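Local coordinates for D-methionine-binding lipoprotein MetQ (Escherichia coli, PDB 4YAH) that binds methionine as the substrate-binding lipoprotein of an ATP-driven D-methionine permease, a binding protein-dependent transport system, at residues 131-145 against 190-202. Numbering follows the deposited sequence.
Sequences SQVAVPNDPTNLGRS and SLDDAQIALAVIN. With MET (methionine), chain B.
Arg144 and Asn202 converge on a single carboxylate oxygen of the bound methionine: Arg144 NH1 and Asn202 ND2 each lie 2.8 Å from its OXT, the asparagine bond being the straighter (167°). The oxygen sits at the guanidinium edge; Arg144 CG is anti to the backbone N (chi1 177°) and the chain runs extended to NE, carrying NH1 to the ligand, while NH2 bridges to Glu221. Asn141 lines the pocket beside this pair, its amide plane almost perpendicular (85°) to that of Asn202. Its OD1 accepts a hydrogen bond from His88 NE2 and weak ones from Asn202 ND2 and Arg144 NH1; its ND2 lies 3.5 Å from the ligand's SD and donates to OD2 of the N-cap Asp138, which also takes Asn141 N. Replacing Asn141 by an alanine removes the amide, which would probably leave His88 NE2 without its acceptor, Asp138 OD2 without one donor and Asn202 freer to turn. Parallel strands 132-136 and 196-201 pair in one of the two lobes of a periplasmic-binding-protein fold, whose cleft holds the methionine; Ala134 binds Leu198 O through N and Val200 N through O. One turn on from Asn141, Ser145 OG, donating to Asn141 O, packs 3.3 Å from Val200 CG1. With the Asn202 amide and Arg144 guanidinium sharing one oxygen, the carboxylate is probably recognised as an anion, by donors that Asn141 helps to hold, Asp138 fixing Asn141 in turn.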
ATOM      1  N   SER A 131      -4.555  -2.844 -25.443  1.00 21.57           N
ATOM      2  CA  SER A 131      -3.708  -3.472 -24.443  1.00 22.69           C
ATOM      3  C   SER A 131      -4.471  -3.663 -23.146  1.00 21.75           C
ATOM      4  O   SER A 131      -5.278  -2.813 -22.768  1.00 20.94           O
ATOM      5  CB  SER A 131      -2.468  -2.633 -24.180  1.00 21.39           C
ATOM      6  OG  SER A 131      -1.509  -2.785 -25.204  1.00 21.22           O
ATOM      7  N   GLN A 132      -4.209  -4.774 -22.468  1.00 20.11           N
ATOM      8  CA  GLN A 132      -4.722  -4.946 -21.110  1.00 17.35           C
ATOM      9  C   GLN A 132      -3.800  -4.260 -20.114  1.00 16.75           C
ATOM     10  O   GLN A 132      -2.567  -4.392 -20.175  1.00 17.64           O
ATOM     11  CB  GLN A 132      -4.879  -6.421 -20.774  1.00 18.11           C
ATOM     12  CG  GLN A 132      -5.977  -7.108 -21.579  1.00 21.06           C
ATOM     13  CD  GLN A 132      -6.108  -8.568 -21.237  1.00 28.11           C
ATOM     14  OE1 GLN A 132      -5.736  -8.989 -20.145  1.00 31.86           O
ATOM     15  NE2 GLN A 132      -6.618  -9.353 -22.178  1.00 31.71           N
ATOM     16  N   VAL A 133      -4.414  -3.532 -19.188  1.00 17.61           N
ATOM     17  CA  VAL A 133      -3.698  -2.814 -18.153  1.00 16.00           C
ATOM     18  C   VAL A 133      -4.235  -3.310 -16.822  1.00 16.52           C
ATOM     19  O   VAL A 133      -5.422  -3.174 -16.562  1.00 18.85           O
ATOM     20  CB  VAL A 133      -3.887  -1.291 -18.275  1.00 17.33           C
ATOM     21  CG1 VAL A 133      -3.192  -0.574 -17.129  1.00 16.61           C
ATOM     22  CG2 VAL A 133      -3.358  -0.817 -19.633  1.00 19.08           C
ATOM     23  N   ALA A 134      -3.365  -3.892 -16.000  1.00 16.15           N
ATOM     24  CA  ALA A 134      -3.793  -4.479 -14.734  1.00 15.96           C
ATOM     25  C   ALA A 134      -3.727  -3.442 -13.622  1.00 14.54           C
ATOM     26  O   ALA A 134      -2.765  -2.662 -13.546  1.00 16.44           O
ATOM     27  CB  ALA A 134      -2.946  -5.695 -14.392  1.00 16.99           C
ATOM     28  N   VAL A 135      -4.747  -3.449 -12.769  1.00 16.06           N
ATOM     29  CA  VAL A 135      -4.809  -2.580 -11.613  1.00 17.44           C
ATOM     30  C   VAL A 135      -5.396  -3.339 -10.420  1.00 19.16           C
ATOM     31  O   VAL A 135      -6.106  -4.333 -10.590  1.00 17.41           O
ATOM     32  CB  VAL A 135      -5.670  -1.338 -11.880  1.00 16.75           C
ATOM     33  CG1 VAL A 135      -5.105  -0.525 -13.045  1.00 16.78           C
ATOM     34  CG2 VAL A 135      -7.107  -1.753 -12.174  1.00 18.34           C
ATOM     35  N   PRO A 136      -5.118  -2.865  -9.201  1.00 16.04           N
ATOM     36  CA  PRO A 136      -5.766  -3.468  -8.026  1.00 16.73           C
ATOM     37  C   PRO A 136      -7.284  -3.388  -8.086  1.00 19.47           C
ATOM     38  O   PRO A 136      -7.809  -2.410  -8.623  1.00 18.16           O
ATOM     39  CB  PRO A 136      -5.243  -2.637  -6.853  1.00 22.10           C
ATOM     40  CG  PRO A 136      -4.187  -1.741  -7.378  1.00 24.48           C
ATOM     41  CD  PRO A 136      -4.280  -1.707  -8.864  1.00 19.15           C
ATOM     42  N   ASN A 137      -7.989  -4.356  -7.496  1.00 18.16           N
ATOM     43  CA  ASN A 137      -9.450  -4.386  -7.615  1.00 16.45           C
ATOM     44  C   ASN A 137     -10.234  -3.914  -6.385  1.00 17.83           C
ATOM     45  O   ASN A 137     -11.459  -3.931  -6.401  1.00 23.92           O
ATOM     46  CB  ASN A 137      -9.901  -5.793  -7.987  1.00 19.92           C
ATOM     47  CG  ASN A 137      -9.701  -6.804  -6.868  1.00 22.93           C
ATOM     48  OD1 ASN A 137      -9.155  -6.506  -5.802  1.00 21.15           O
ATOM     49  ND2 ASN A 137     -10.141  -8.023  -7.124  1.00 24.60           N
ATOM     50  N   ASP A 138      -9.543  -3.474  -5.344  1.00 19.13           N
ATOM     51  CA  ASP A 138     -10.235  -2.936  -4.173  1.00 18.17           C
ATOM     52  C   ASP A 138     -10.554  -1.465  -4.451  1.00 22.62           C
ATOM     53  O   ASP A 138      -9.809  -0.790  -5.165  1.00 19.54           O
ATOM     54  CB  ASP A 138      -9.381  -3.104  -2.915  1.00 18.31           C
ATOM     55  CG  ASP A 138      -8.070  -2.368  -3.016  1.00 24.43           C
ATOM     56  OD1 ASP A 138      -7.145  -2.903  -3.690  1.00 21.97           O
ATOM     57  OD2 ASP A 138      -7.988  -1.243  -2.456  1.00 21.06           O
ATOM     58  N   PRO A 139     -11.675  -0.955  -3.918  1.00 18.39           N
ATOM     59  CA  PRO A 139     -12.161   0.352  -4.409  1.00 18.46           C
ATOM     60  C   PRO A 139     -11.180   1.509  -4.331  1.00 18.69           C
ATOM     61  O   PRO A 139     -11.129   2.296  -5.293  1.00 19.58           O
ATOM     62  CB  PRO A 139     -13.367   0.640  -3.508  1.00 22.65           C
ATOM     63  CG  PRO A 139     -13.849  -0.692  -3.100  1.00 26.56           C
ATOM     64  CD  PRO A 139     -12.612  -1.561  -2.961  1.00 21.49           C
ATOM     65  N   THR A 140     -10.426   1.648  -3.246  1.00 17.53           N
ATOM     66  CA  THR A 140      -9.601   2.842  -3.122  1.00 17.50           C
ATOM     67  C   THR A 140      -8.309   2.713  -3.938  1.00 16.77           C
ATOM     68  O   THR A 140      -7.829   3.712  -4.481  1.00 17.92           O
ATOM     69  CB  THR A 140      -9.266   3.183  -1.663  1.00 18.98           C
ATOM     70  OG1 THR A 140      -8.507   2.144  -1.049  1.00 19.95           O
ATOM     71  CG2 THR A 140     -10.539   3.401  -0.887  1.00 18.32           C
ATOM     72  N   ASN A 141      -7.747   1.516  -4.059  1.00 16.10           N
ATOM     73  CA  ASN A 141      -6.510   1.418  -4.840  1.00 17.06           C
ATOM     74  C   ASN A 141      -6.836   1.330  -6.317  1.00 18.64           C
ATOM     75  O   ASN A 141      -6.046   1.776  -7.148  1.00 16.68           O
ATOM     76  CB  ASN A 141      -5.651   0.259  -4.352  1.00 20.56           C
ATOM     77  CG  ASN A 141      -4.981   0.582  -3.026  1.00 19.28           C
ATOM     78  OD1 ASN A 141      -4.094   1.435  -2.948  1.00 17.79           O
ATOM     79  ND2 ASN A 141      -5.430  -0.073  -1.972  1.00 18.55           N
ATOM     80  N   LEU A 142      -8.011   0.805  -6.641  1.00 16.52           N
ATOM     81  CA  LEU A 142      -8.526   0.902  -7.996  1.00 15.14           C
ATOM     82  C   LEU A 142      -8.678   2.374  -8.393  1.00 17.11           C
ATOM     83  O   LEU A 142      -8.202   2.801  -9.454  1.00 16.61           O
ATOM     84  CB  LEU A 142      -9.866   0.186  -8.126  1.00 17.07           C
ATOM     85  CG  LEU A 142     -10.604   0.429  -9.456  1.00 22.98           C
ATOM     86  CD1 LEU A 142      -9.753  -0.041 -10.606  1.00 21.06           C
ATOM     87  CD2 LEU A 142     -11.940  -0.269  -9.449  1.00 29.00           C
ATOM     88  N   GLY A 143      -9.345   3.149  -7.543  1.00 19.06           N
ATOM     89  CA  GLY A 143      -9.602   4.547  -7.840  1.00 16.88           C
ATOM     90  C   GLY A 143      -8.293   5.268  -8.015  1.00 16.09           C
ATOM     91  O   GLY A 143      -8.090   6.022  -8.957  1.00 14.94           O
ATOM     92  N   ARG A 144      -7.382   4.991  -7.098  1.00 16.96           N
ATOM     93  CA  ARG A 144      -6.050   5.558  -7.126  1.00 16.13           C
ATOM     94  C   ARG A 144      -5.309   5.281  -8.439  1.00 15.77           C
ATOM     95  O   ARG A 144      -4.638   6.159  -8.985  1.00 16.98           O
ATOM     96  CB  ARG A 144      -5.279   4.985  -5.953  1.00 16.47           C
ATOM     97  CG  ARG A 144      -3.849   5.403  -5.852  1.00 16.88           C
ATOM     98  CD  ARG A 144      -3.195   4.653  -4.729  1.00 19.05           C
ATOM     99  NE  ARG A 144      -1.884   5.188  -4.400  1.00 16.90           N
ATOM    100  CZ  ARG A 144      -1.078   4.673  -3.484  1.00 15.74           C
ATOM    101  NH1 ARG A 144      -1.426   3.568  -2.819  1.00 15.34           N
ATOM    102  NH2 ARG A 144       0.088   5.247  -3.244  1.00 17.13           N
ATOM    103  N   SER A 145      -5.407   4.039  -8.906  1.00 15.32           N
ATOM    104  CA  SER A 145      -4.782   3.624 -10.158  1.00 16.10           C
ATOM    105  C   SER A 145      -5.390   4.321 -11.344  1.00 16.82           C
ATOM    106  O   SER A 145      -4.675   4.763 -12.243  1.00 18.59           O
ATOM    107  CB  SER A 145      -4.899   2.116 -10.320  1.00 16.92           C
ATOM    108  OG  SER A 145      -4.191   1.482  -9.261  1.00 18.42           O
ATOM    109  N   SER A 190       1.110 -10.805 -12.689  1.00 14.98           N
ATOM    110  CA  SER A 190       0.303 -10.415 -13.858  1.00 16.27           C
ATOM    111  C   SER A 190       1.190  -9.882 -14.993  1.00 16.89           C
ATOM    112  O   SER A 190       0.825  -9.935 -16.181  1.00 17.31           O
ATOM    113  CB  SER A 190      -0.762  -9.365 -13.473  1.00 17.29           C
ATOM    114  OG  SER A 190      -0.232  -8.049 -13.439  1.00 16.53           O
ATOM    115  N   LEU A 191       2.365  -9.382 -14.632  1.00 14.53           N
ATOM    116  CA  LEU A 191       3.292  -8.815 -15.616  1.00 16.22           C
ATOM    117  C   LEU A 191       3.736  -9.818 -16.666  1.00 17.49           C
ATOM    118  O   LEU A 191       4.086  -9.432 -17.780  1.00 16.10           O
ATOM    119  CB  LEU A 191       4.539  -8.274 -14.932  1.00 17.43           C
ATOM    120  CG  LEU A 191       4.357  -7.035 -14.061  1.00 17.41           C
ATOM    121  CD1 LEU A 191       5.606  -6.780 -13.270  1.00 19.34           C
ATOM    122  CD2 LEU A 191       3.994  -5.808 -14.926  1.00 17.79           C
ATOM    123  N   ASP A 192       3.762 -11.098 -16.299  1.00 16.28           N
ATOM    124  CA  ASP A 192       4.188 -12.152 -17.211  1.00 18.38           C
ATOM    125  C   ASP A 192       3.045 -12.684 -18.072  1.00 16.66           C
ATOM    126  O   ASP A 192       3.279 -13.477 -18.981  1.00 17.38           O
ATOM    127  CB  ASP A 192       4.796 -13.330 -16.422  1.00 18.35           C
ATOM    128  CG  ASP A 192       6.058 -12.951 -15.645  1.00 21.69           C
ATOM    129  OD1 ASP A 192       6.968 -12.336 -16.248  1.00 20.97           O
ATOM    130  OD2 ASP A 192       6.155 -13.303 -14.425  1.00 22.92           O
ATOM    131  N   ASP A 193       1.808 -12.295 -17.775  1.00 16.22           N
ATOM    132  CA  ASP A 193       0.668 -12.748 -18.567  1.00 20.09           C
ATOM    133  C   ASP A 193       0.825 -12.237 -20.001  1.00 18.42           C
ATOM    134  O   ASP A 193       1.240 -11.092 -20.218  1.00 18.76           O
ATOM    135  CB  ASP A 193      -0.651 -12.264 -17.970  1.00 23.36           C
ATOM    136  CG  ASP A 193      -1.866 -12.784 -18.732  1.00 30.90           C
ATOM    137  OD1 ASP A 193      -2.432 -13.820 -18.321  1.00 33.03           O
ATOM    138  OD2 ASP A 193      -2.261 -12.158 -19.741  1.00 26.43           O
ATOM    139  N   ALA A 194       0.470 -13.077 -20.971  1.00 19.06           N
ATOM    140  CA  ALA A 194       0.767 -12.778 -22.365  1.00 18.80           C
ATOM    141  C   ALA A 194       0.092 -11.515 -22.853  1.00 20.56           C
ATOM    142  O   ALA A 194       0.588 -10.876 -23.778  1.00 22.05           O
ATOM    143  CB  ALA A 194       0.373 -13.959 -23.248  1.00 25.97           C
ATOM    144  N   GLN A 195      -1.031 -11.142 -22.253  1.00 21.84           N
ATOM    145  CA  GLN A 195      -1.772  -9.966 -22.718  1.00 25.15           C
ATOM    146  C   GLN A 195      -1.618  -8.707 -21.838  1.00 21.16           C
ATOM    147  O   GLN A 195      -2.083  -7.636 -22.222  1.00 20.97           O
ATOM    148  CB  GLN A 195      -3.254 -10.316 -22.849  1.00 25.75           C
ATOM    149  CG  GLN A 195      -3.544 -11.391 -23.900  1.00 30.74           C
ATOM    150  CD  GLN A 195      -3.013 -11.043 -25.294  1.00 38.37           C
ATOM    151  OE1 GLN A 195      -2.985  -9.879 -25.696  1.00 35.18           O
ATOM    152  NE2 GLN A 195      -2.578 -12.063 -26.029  1.00 46.27           N
ATOM    153  N   ILE A 196      -0.955  -8.819 -20.685  1.00 19.03           N
ATOM    154  CA  ILE A 196      -0.831  -7.667 -19.783  1.00 17.82           C
ATOM    155  C   ILE A 196       0.374  -6.806 -20.150  1.00 18.33           C
ATOM    156  O   ILE A 196       1.526  -7.189 -19.951  1.00 16.95           O
ATOM    157  CB  ILE A 196      -0.725  -8.121 -18.312  1.00 18.84           C
ATOM    158  CG1 ILE A 196      -1.968  -8.931 -17.911  1.00 26.61           C
ATOM    159  CG2 ILE A 196      -0.504  -6.941 -17.396  1.00 18.10           C
ATOM    160  CD1 ILE A 196      -3.232  -8.170 -17.865  1.00 36.70           C
ATOM    161  N   ALA A 197       0.088  -5.626 -20.696  1.00 17.58           N
ATOM    162  CA  ALA A 197       1.116  -4.733 -21.202  1.00 18.86           C
ATOM    163  C   ALA A 197       1.646  -3.759 -20.170  1.00 18.29           C
ATOM    164  O   ALA A 197       2.728  -3.186 -20.333  1.00 19.86           O
ATOM    165  CB  ALA A 197       0.563  -3.951 -22.394  1.00 20.28           C
ATOM    166  N   LEU A 198       0.879  -3.592 -19.098  1.00 15.58           N
ATOM    167  CA  LEU A 198       1.118  -2.552 -18.121  1.00 16.02           C
ATOM    168  C   LEU A 198       0.365  -2.936 -16.857  1.00 15.65           C
ATOM    169  O   LEU A 198      -0.745  -3.451 -16.940  1.00 16.44           O
ATOM    170  CB  LEU A 198       0.642  -1.206 -18.676  1.00 19.80           C
ATOM    171  CG  LEU A 198       0.821   0.058 -17.846  1.00 23.28           C
ATOM    172  CD1 LEU A 198       2.288   0.387 -17.663  1.00 24.98           C
ATOM    173  CD2 LEU A 198       0.093   1.211 -18.551  1.00 21.85           C
ATOM    174  N   ALA A 199       0.989  -2.714 -15.705  1.00 16.91           N
ATOM    175  CA  ALA A 199       0.333  -2.956 -14.414  1.00 15.53           C
ATOM    176  C   ALA A 199       0.650  -1.846 -13.419  1.00 17.08           C
ATOM    177  O   ALA A 199       1.809  -1.463 -13.259  1.00 16.82           O
ATOM    178  CB  ALA A 199       0.759  -4.296 -13.832  1.00 17.77           C
ATOM    179  N   VAL A 200      -0.376  -1.366 -12.727  1.00 17.34           N
ATOM    180  CA  VAL A 200      -0.184  -0.439 -11.616  1.00 14.94           C
ATOM    181  C   VAL A 200      -0.146  -1.291 -10.352  1.00 15.25           C
ATOM    182  O   VAL A 200      -1.114  -1.970 -10.037  1.00 17.95           O
ATOM    183  CB  VAL A 200      -1.295   0.614 -11.536  1.00 19.44           C
ATOM    184  CG1 VAL A 200      -1.068   1.536 -10.363  1.00 16.94           C
ATOM    185  CG2 VAL A 200      -1.329   1.426 -12.816  1.00 19.05           C
ATOM    186  N   ILE A 201       0.988  -1.259  -9.662  1.00 14.28           N
ATOM    187  CA  ILE A 201       1.275  -2.214  -8.596  1.00 14.68           C
ATOM    188  C   ILE A 201       1.688  -1.503  -7.316  1.00 14.99           C
ATOM    189  O   ILE A 201       2.610  -0.693  -7.321  1.00 17.36           O
ATOM    190  CB  ILE A 201       2.410  -3.186  -8.980  1.00 16.62           C
ATOM    191  CG1 ILE A 201       2.182  -3.746 -10.385  1.00 15.46           C
ATOM    192  CG2 ILE A 201       2.514  -4.304  -7.966  1.00 17.11           C
ATOM    193  CD1 ILE A 201       3.232  -4.768 -10.860  1.00 16.79           C
ATOM    194  N   ASN A 202       1.013  -1.813  -6.212  1.00 17.72           N
ATOM    195  CA  ASN A 202       1.455  -1.302  -4.929  1.00 16.58           C
ATOM    196  C   ASN A 202       2.902  -1.671  -4.675  1.00 17.18           C
ATOM    197  O   ASN A 202       3.316  -2.792  -4.906  1.00 15.50           O
ATOM    198  CB  ASN A 202       0.605  -1.854  -3.779  1.00 16.85           C
ATOM    199  CG  ASN A 202      -0.871  -1.588  -3.958  1.00 19.06           C
ATOM    200  OD1 ASN A 202      -1.585  -2.377  -4.581  1.00 17.87           O
ATOM    201  ND2 ASN A 202      -1.348  -0.480  -3.395  1.00 20.04           N
TER
HETATM  202  N   MET B 301       1.267  -0.112   1.069  1.00 16.33           N
HETATM  203  CA  MET B 301       0.103   0.073   0.203  1.00 16.55           C
HETATM  204  C   MET B 301       0.249   1.367  -0.560  1.00 17.10           C
HETATM  205  O   MET B 301       0.536   2.391   0.069  1.00 17.75           O
HETATM  206  CB  MET B 301      -1.190   0.096   1.024  1.00 18.12           C
HETATM  207  CG  MET B 301      -2.464   0.095   0.194  1.00 15.74           C
HETATM  208  SD  MET B 301      -3.980   0.134   1.173  1.00 15.65           S
HETATM  209  CE  MET B 301      -4.013  -1.550   1.788  1.00 16.05           C
HETATM  210  OXT MET B 301       0.058   1.395  -1.792  1.00 18.27           O
HETATM  211  O   HOH W   1      -4.968 -11.396 -19.169  1.00 33.59           O
HETATM  212  O   HOH W   2      -4.039  -2.216  -3.573  1.00 32.60           O